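Local coordinates for protein separin (PDB 5U1T) that cleaves the cohesin subunit MCD1/SCC1 at the onset of anaphase as a caspase-like cysteine protease, and is held inactive by securin for most of the cell cycle, at residues Q1228-I1233 and L1368-C1373; G1144-S1149 and N1235-G1240. One frame throughout, in Å; residues are numbered along the deposited sequence.

Contact 1 of 2, residues Q1228-I1233 and L1368-C1373; sequences QLLNNI and LFPWEC
Leu1230 and Ile1233, three residues apart on one face of helix 1209-1237, meet Pro1370 and Phe1369 in the loop that connects the parallel strands 1353-1362 and 1382-1385. The contact between these segments is entirely apolar. CD2 of Leu1230 comes to 3.8 Å from CG of Pro1370, and its other methyl, CD1, lies 4.1 Å from the same CG, so both methyls of the leucine fork face this ring atom, CD2 the nearer. Ile1233 touches with its tip: CG1 lies opposite the carbonyl carbon (chi1 -80°) and the chain then runs extended, which carries CD1 to 3.7 Å from CE1 of Phe1369. This methyl approaches the ring at a slant. Ala1183 and Thr1184 of helix 1180-1198 also touch Phe1369, and Phe1180 meets it ring to ring.

Hydrogen bonds are found within the loop and between it and neighbouring residues. Pro1370 is the centre of an inverse gamma turn, whose bond from Trp1371 N to Phe1369 O is weak, and Cys1373 N donates to Pro1370 O at 3.0 Å. CB of Phe1369 sits 3.5 Å above the Trp1371 ring plane, toward its rim, while NE1 of that indole bonds to Cys1366 O. Arg1384 of strand 1382-1385 donates from NH2 to Phe1369 O and forms a salt bridge through NE with Glu1372 OE2.

With no hydrogen bond crossing between helix and loop, their association here rests on the burial and shape of four hydrophobic side chains, while polar bonds within the loop and to Arg1384 probably help to position Phe1369 and Pro1370.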
loop_
_atom_site.group_PDB
_atom_site.type_symbol
_atom_site.label_atom_id
_atom_site.label_comp_id
_atom_site.label_asym_id
_atom_site.label_seq_id
_atom_site.Cartn_x
_atom_site.Cartn_y
_atom_site.Cartn_z
ATOM N N GLN A 1228 19.969 47.841 -24.089
ATOM C CA GLN A 1228 20.866 48.288 -23.045
ATOM C C GLN A 1228 21.453 47.102 -22.295
ATOM O O GLN A 1228 22.641 47.087 -22.001
ATOM C CB GLN A 1228 20.145 49.232 -22.091
ATOM C CG GLN A 1228 20.283 50.693 -22.473
ATOM C CD GLN A 1228 19.204 51.564 -21.843
ATOM O OE1 GLN A 1228 18.347 51.072 -21.088
ATOM N NE2 GLN A 1228 19.222 52.858 -22.164
ATOM N N LEU A 1229 20.630 46.105 -22.002
ATOM C CA LEU A 1229 21.093 44.933 -21.275
ATOM C C LEU A 1229 22.171 44.188 -22.059
ATOM O O LEU A 1229 23.180 43.760 -21.502
ATOM C CB LEU A 1229 19.918 44.000 -20.968
ATOM C CG LEU A 1229 20.202 42.652 -20.305
ATOM C CD1 LEU A 1229 20.841 42.841 -18.935
ATOM C CD2 LEU A 1229 18.921 41.853 -20.191
ATOM N N LEU A 1230 21.956 44.042 -23.360
ATOM C CA LEU A 1230 22.925 43.364 -24.214
ATOM C C LEU A 1230 24.208 44.186 -24.325
ATOM O O LEU A 1230 25.324 43.648 -24.391
ATOM C CB LEU A 1230 22.334 43.117 -25.596
ATOM C CG LEU A 1230 21.120 42.206 -25.696
ATOM C CD1 LEU A 1230 20.597 42.265 -27.124
ATOM C CD2 LEU A 1230 21.519 40.795 -25.332
ATOM N N ASN A 1231 24.040 45.498 -24.339
ATOM C CA ASN A 1231 25.186 46.370 -24.290
ATOM C C ASN A 1231 26.006 46.150 -23.030
ATOM O O ASN A 1231 27.219 45.954 -23.118
ATOM C CB ASN A 1231 24.752 47.814 -24.396
ATOM C CG ASN A 1231 25.176 48.417 -25.688
ATOM O OD1 ASN A 1231 24.528 48.204 -26.728
ATOM N ND2 ASN A 1231 26.306 49.154 -25.659
ATOM N N ASN A 1232 25.344 46.157 -21.871
ATOM C CA ASN A 1232 26.011 45.904 -20.591
ATOM C C ASN A 1232 26.789 44.611 -20.626
ATOM O O ASN A 1232 27.926 44.544 -20.177
ATOM C CB ASN A 1232 25.019 45.831 -19.426
ATOM C CG ASN A 1232 24.269 47.139 -19.185
ATOM O OD1 ASN A 1232 24.657 48.218 -19.671
ATOM N ND2 ASN A 1232 23.175 47.046 -18.411
ATOM N N ILE A 1233 26.153 43.578 -21.163
ATOM C CA ILE A 1233 26.764 42.267 -21.224
ATOM C C ILE A 1233 28.023 42.309 -22.093
ATOM O O ILE A 1233 29.084 41.881 -21.645
ATOM C CB ILE A 1233 25.746 41.222 -21.723
ATOM C CG1 ILE A 1233 24.841 40.829 -20.548
ATOM C CG2 ILE A 1233 26.454 40.008 -22.299
ATOM C CD1 ILE A 1233 23.535 40.150 -20.921
ATOM N N LEU A 1368 18.141 31.326 -23.496
ATOM C CA LEU A 1368 17.277 32.501 -23.601
ATOM C C LEU A 1368 17.984 33.734 -24.126
ATOM O O LEU A 1368 17.350 34.568 -24.760
ATOM C CB LEU A 1368 16.635 32.844 -22.252
ATOM C CG LEU A 1368 17.490 33.301 -21.059
ATOM C CD1 LEU A 1368 16.640 34.056 -20.018
ATOM C CD2 LEU A 1368 18.216 32.120 -20.411
ATOM N N PHE A 1369 19.279 33.878 -23.859
ATOM C CA PHE A 1369 20.002 35.074 -24.307
ATOM C C PHE A 1369 20.169 35.081 -25.823
ATOM O O PHE A 1369 20.564 34.085 -26.421
ATOM C CB PHE A 1369 21.373 35.185 -23.626
ATOM C CG PHE A 1369 21.306 35.648 -22.200
ATOM C CD1 PHE A 1369 21.135 36.994 -21.897
ATOM C CD2 PHE A 1369 21.407 34.730 -21.145
ATOM C CE1 PHE A 1369 21.070 37.430 -20.560
ATOM C CE2 PHE A 1369 21.336 35.158 -19.804
ATOM C CZ PHE A 1369 21.169 36.512 -19.519
ATOM N N PRO A 1370 19.854 36.214 -26.450
ATOM C CA PRO A 1370 20.051 36.369 -27.894
ATOM C C PRO A 1370 21.518 36.649 -28.215
ATOM O O PRO A 1370 21.855 37.752 -28.643
ATOM C CB PRO A 1370 19.165 37.564 -28.235
ATOM C CG PRO A 1370 19.161 38.381 -26.981
ATOM C CD PRO A 1370 19.255 37.410 -25.836
ATOM N N TRP A 1371 22.374 35.652 -28.003
ATOM C CA TRP A 1371 23.813 35.815 -28.157
ATOM C C TRP A 1371 24.173 36.389 -29.521
ATOM O O TRP A 1371 25.029 37.270 -29.636
ATOM C CB TRP A 1371 24.539 34.482 -27.952
ATOM C CG TRP A 1371 24.369 33.924 -26.587
ATOM C CD1 TRP A 1371 23.639 32.826 -26.242
ATOM C CD2 TRP A 1371 24.915 34.441 -25.369
ATOM N NE1 TRP A 1371 23.704 32.627 -24.899
ATOM C CE2 TRP A 1371 24.478 33.601 -24.334
ATOM C CE3 TRP A 1371 25.746 35.526 -25.054
ATOM C CZ2 TRP A 1371 24.837 33.810 -22.998
ATOM C CZ3 TRP A 1371 26.100 35.733 -23.718
ATOM C CH2 TRP A 1371 25.644 34.882 -22.717
ATOM N N GLU A 1372 23.487 35.892 -30.542
ATOM C CA GLU A 1372 23.806 36.212 -31.919
ATOM C C GLU A 1372 23.650 37.700 -32.214
ATOM O O GLU A 1372 24.073 38.168 -33.254
ATOM C CB GLU A 1372 22.936 35.382 -32.872
ATOM C CG GLU A 1372 23.133 33.863 -32.736
ATOM C CD GLU A 1372 22.207 33.205 -31.690
ATOM O OE1 GLU A 1372 21.632 33.924 -30.844
ATOM O OE2 GLU A 1372 22.050 31.963 -31.726
ATOM N N CYS A 1373 23.081 38.462 -31.290
ATOM C CA CYS A 1373 22.909 39.879 -31.549
ATOM C C CYS A 1373 23.938 40.768 -30.843
ATOM O O CYS A 1373 23.944 41.988 -31.028
ATOM C CB CYS A 1373 21.485 40.272 -31.194
ATOM S SG CYS A 1373 20.314 39.482 -32.396
#

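Contact 2 of 2, residues G1144-S1149 and N1235-G1240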
loop_
_atom_site.group_PDB
_atom_site.type_symbol
_atom_site.label_atom_id
_atom_site.label_comp_id
_atom_site.label_asym_id
_atom_site.label_seq_id
_atom_site.Cartn_x
_atom_site.Cartn_y
_atom_site.Cartn_z
ATOM N N GLY A 1144 29.466 31.019 -10.542
ATOM C CA GLY A 1144 28.775 32.111 -11.206
ATOM C C GLY A 1144 29.500 32.584 -12.453
ATOM O O GLY A 1144 29.062 33.532 -13.104
ATOM N N ASN A 1145 30.611 31.925 -12.780
ATOM C CA ASN A 1145 31.419 32.305 -13.937
ATOM C C ASN A 1145 30.713 32.027 -15.253
ATOM O O ASN A 1145 29.995 31.038 -15.373
ATOM C CB ASN A 1145 32.770 31.556 -13.951
ATOM C CG ASN A 1145 33.672 31.915 -12.783
ATOM O OD1 ASN A 1145 33.618 33.021 -12.254
ATOM N ND2 ASN A 1145 34.507 30.968 -12.378
ATOM N N LEU A 1146 30.946 32.876 -16.251
ATOM C CA LEU A 1146 30.646 32.493 -17.627
ATOM C C LEU A 1146 31.761 31.575 -18.106
ATOM O O LEU A 1146 32.905 31.679 -17.663
ATOM C CB LEU A 1146 30.511 33.708 -18.535
ATOM C CG LEU A 1146 29.939 33.457 -19.932
ATOM C CD1 LEU A 1146 28.460 33.120 -19.865
ATOM C CD2 LEU A 1146 30.167 34.677 -20.805
ATOM N N LEU A 1147 31.416 30.659 -18.994
ATOM C CA LEU A 1147 32.327 29.606 -19.400
ATOM C C LEU A 1147 32.324 29.461 -20.901
ATOM O O LEU A 1147 31.321 29.064 -21.484
ATOM C CB LEU A 1147 31.935 28.269 -18.772
ATOM C CG LEU A 1147 31.940 28.062 -17.263
ATOM C CD1 LEU A 1147 31.604 26.617 -16.994
ATOM C CD2 LEU A 1147 33.289 28.427 -16.667
ATOM N N LEU A 1148 33.455 29.765 -21.523
ATOM C CA LEU A 1148 33.611 29.599 -22.953
ATOM C C LEU A 1148 34.598 28.471 -23.256
ATOM O O LEU A 1148 35.597 28.314 -22.571
ATOM C CB LEU A 1148 34.091 30.910 -23.581
ATOM C CG LEU A 1148 33.357 32.185 -23.166
ATOM C CD1 LEU A 1148 33.923 33.382 -23.911
ATOM C CD2 LEU A 1148 31.866 32.052 -23.427
ATOM N N SER A 1149 34.313 27.680 -24.280
ATOM C CA SER A 1149 35.311 26.763 -24.819
ATOM C C SER A 1149 35.246 26.847 -26.318
ATOM O O SER A 1149 34.232 27.261 -26.873
ATOM C CB SER A 1149 35.068 25.327 -24.359
ATOM O OG SER A 1149 35.153 25.243 -22.954
ATOM N N ASN A 1235 29.925 44.764 -22.752
ATOM C CA ASN A 1235 30.931 45.669 -22.220
ATOM C C ASN A 1235 31.357 45.292 -20.803
ATOM O O ASN A 1235 32.047 46.054 -20.140
ATOM C CB ASN A 1235 30.401 47.118 -22.251
ATOM C CG ASN A 1235 30.072 47.613 -23.682
ATOM O OD1 ASN A 1235 30.753 47.261 -24.652
ATOM N ND2 ASN A 1235 29.030 48.435 -23.804
ATOM N N SER A 1236 30.945 44.121 -20.337
ATOM C CA SER A 1236 31.300 43.671 -19.000
ATOM C C SER A 1236 31.868 42.276 -19.030
ATOM O O SER A 1236 32.964 42.016 -18.524
ATOM C CB SER A 1236 30.096 43.685 -18.069
ATOM O OG SER A 1236 29.805 44.998 -17.648
ATOM N N TRP A 1237 31.083 41.394 -19.598
ATOM C CA TRP A 1237 31.396 40.004 -19.609
ATOM C C TRP A 1237 32.559 39.549 -20.438
ATOM O O TRP A 1237 33.161 38.558 -20.109
ATOM C CB TRP A 1237 30.145 39.240 -19.971
ATOM C CG TRP A 1237 29.091 39.419 -18.982
ATOM C CD1 TRP A 1237 29.111 40.260 -17.957
ATOM C CD2 TRP A 1237 27.861 38.721 -18.908
ATOM N NE1 TRP A 1237 27.968 40.156 -17.235
ATOM C CE2 TRP A 1237 27.184 39.201 -17.805
ATOM C CE3 TRP A 1237 27.267 37.732 -19.672
ATOM C CZ2 TRP A 1237 25.947 38.738 -17.449
ATOM C CZ3 TRP A 1237 26.051 37.276 -19.316
ATOM C CH2 TRP A 1237 25.399 37.773 -18.224
ATOM N N PHE A 1238 32.891 40.250 -21.506
ATOM C CA PHE A 1238 33.994 39.808 -22.341
ATOM C C PHE A 1238 35.114 40.806 -22.449
ATOM O O PHE A 1238 35.744 40.923 -23.481
ATOM C CB PHE A 1238 33.484 39.475 -23.721
ATOM C CG PHE A 1238 32.237 38.689 -23.711
ATOM C CD1 PHE A 1238 31.047 39.288 -23.469
ATOM C CD2 PHE A 1238 32.267 37.345 -23.931
ATOM C CE1 PHE A 1238 29.898 38.560 -23.449
ATOM C CE2 PHE A 1238 31.119 36.611 -23.919
ATOM C CZ PHE A 1238 29.933 37.222 -23.678
ATOM N N ASN A 1239 35.378 41.515 -21.369
ATOM C CA ASN A 1239 36.401 42.521 -21.411
ATOM C C ASN A 1239 37.730 41.891 -21.709
ATOM O O ASN A 1239 38.292 41.176 -20.908
ATOM C CB ASN A 1239 36.419 43.356 -20.138
ATOM C CG ASN A 1239 36.358 42.517 -18.905
ATOM O OD1 ASN A 1239 36.138 41.310 -18.974
ATOM N ND2 ASN A 1239 36.554 43.143 -17.762
ATOM N N GLY A 1240 38.197 42.131 -22.919
ATOM C CA GLY A 1240 39.475 41.628 -23.341
ATOM C C GLY A 1240 39.463 40.351 -24.123
ATOM O O GLY A 1240 40.481 39.969 -24.654
#
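Leu1146 and Leu1148, two residues apart on strand 1146-1152 of a mixed beta-sheet, pack against Trp1237, in the weakly bonded last part of helix 1209-1237, and Phe1238 just after it, so that this part of the helix and the residue following it lie on the sheet. The strand is the middle one of an antiparallel trio, bonded along its backbone to strands 1132-1139 and 1157-1163.

Packing is closest around Leu1146. Its CG lies anti to the backbone N (chi1 -169°), which, with chi2 71°, brings CD2 to Phe1238, 3.8 Å from both CE2 and CZ. Looser contacts flank this pair. CD1 of Leu1148 stands at the edge of the Phe1238 ring, near its plane and 4.3 Å from CE2, and CD2 of Leu1146 approaches CE3 of Trp1237 only to 4.4 Å. Phe1376 meets the Phe1238 ring edge-to-face.

Away from these aromatics the character changes. Leu1147 and Ser1149 of the strand are partly exposed and belong with neighbouring strands, Ser1149 OG hydrogen-bonded to His1160 ND1, whereas Asn1235 and Asn1239 are exposed to solvent. The indole nitrogen of Trp1237 is satisfied outside the contact, NE1 hydrogen-bonding to the backbone O of Leu1178.

Contacts 1 and 2 use neighbouring parts of helix 1209-1237 and the residue just after it, and their centres are about 12 Å apart. The helix packs on both strand 1146-1152 and the loop 1368-1373, which links two further strands of the same sheet, and the four segments alternate along the chain. The two contacts touch directly: Ile1233 O lies 3.7 Å from CD1 of Phe1238, and the Trp1371 indole reaches both aromatics of contact 2, with CZ3 4.1 Å from CZ of Phe1238 and CH2 4.2 Å from CZ3 of Trp1237. Together they form one continuous hydrophobic region. Neither contact lies at the probable catalytic Cys1497, which follows strand 1492-1494 of a separate six-stranded sheet.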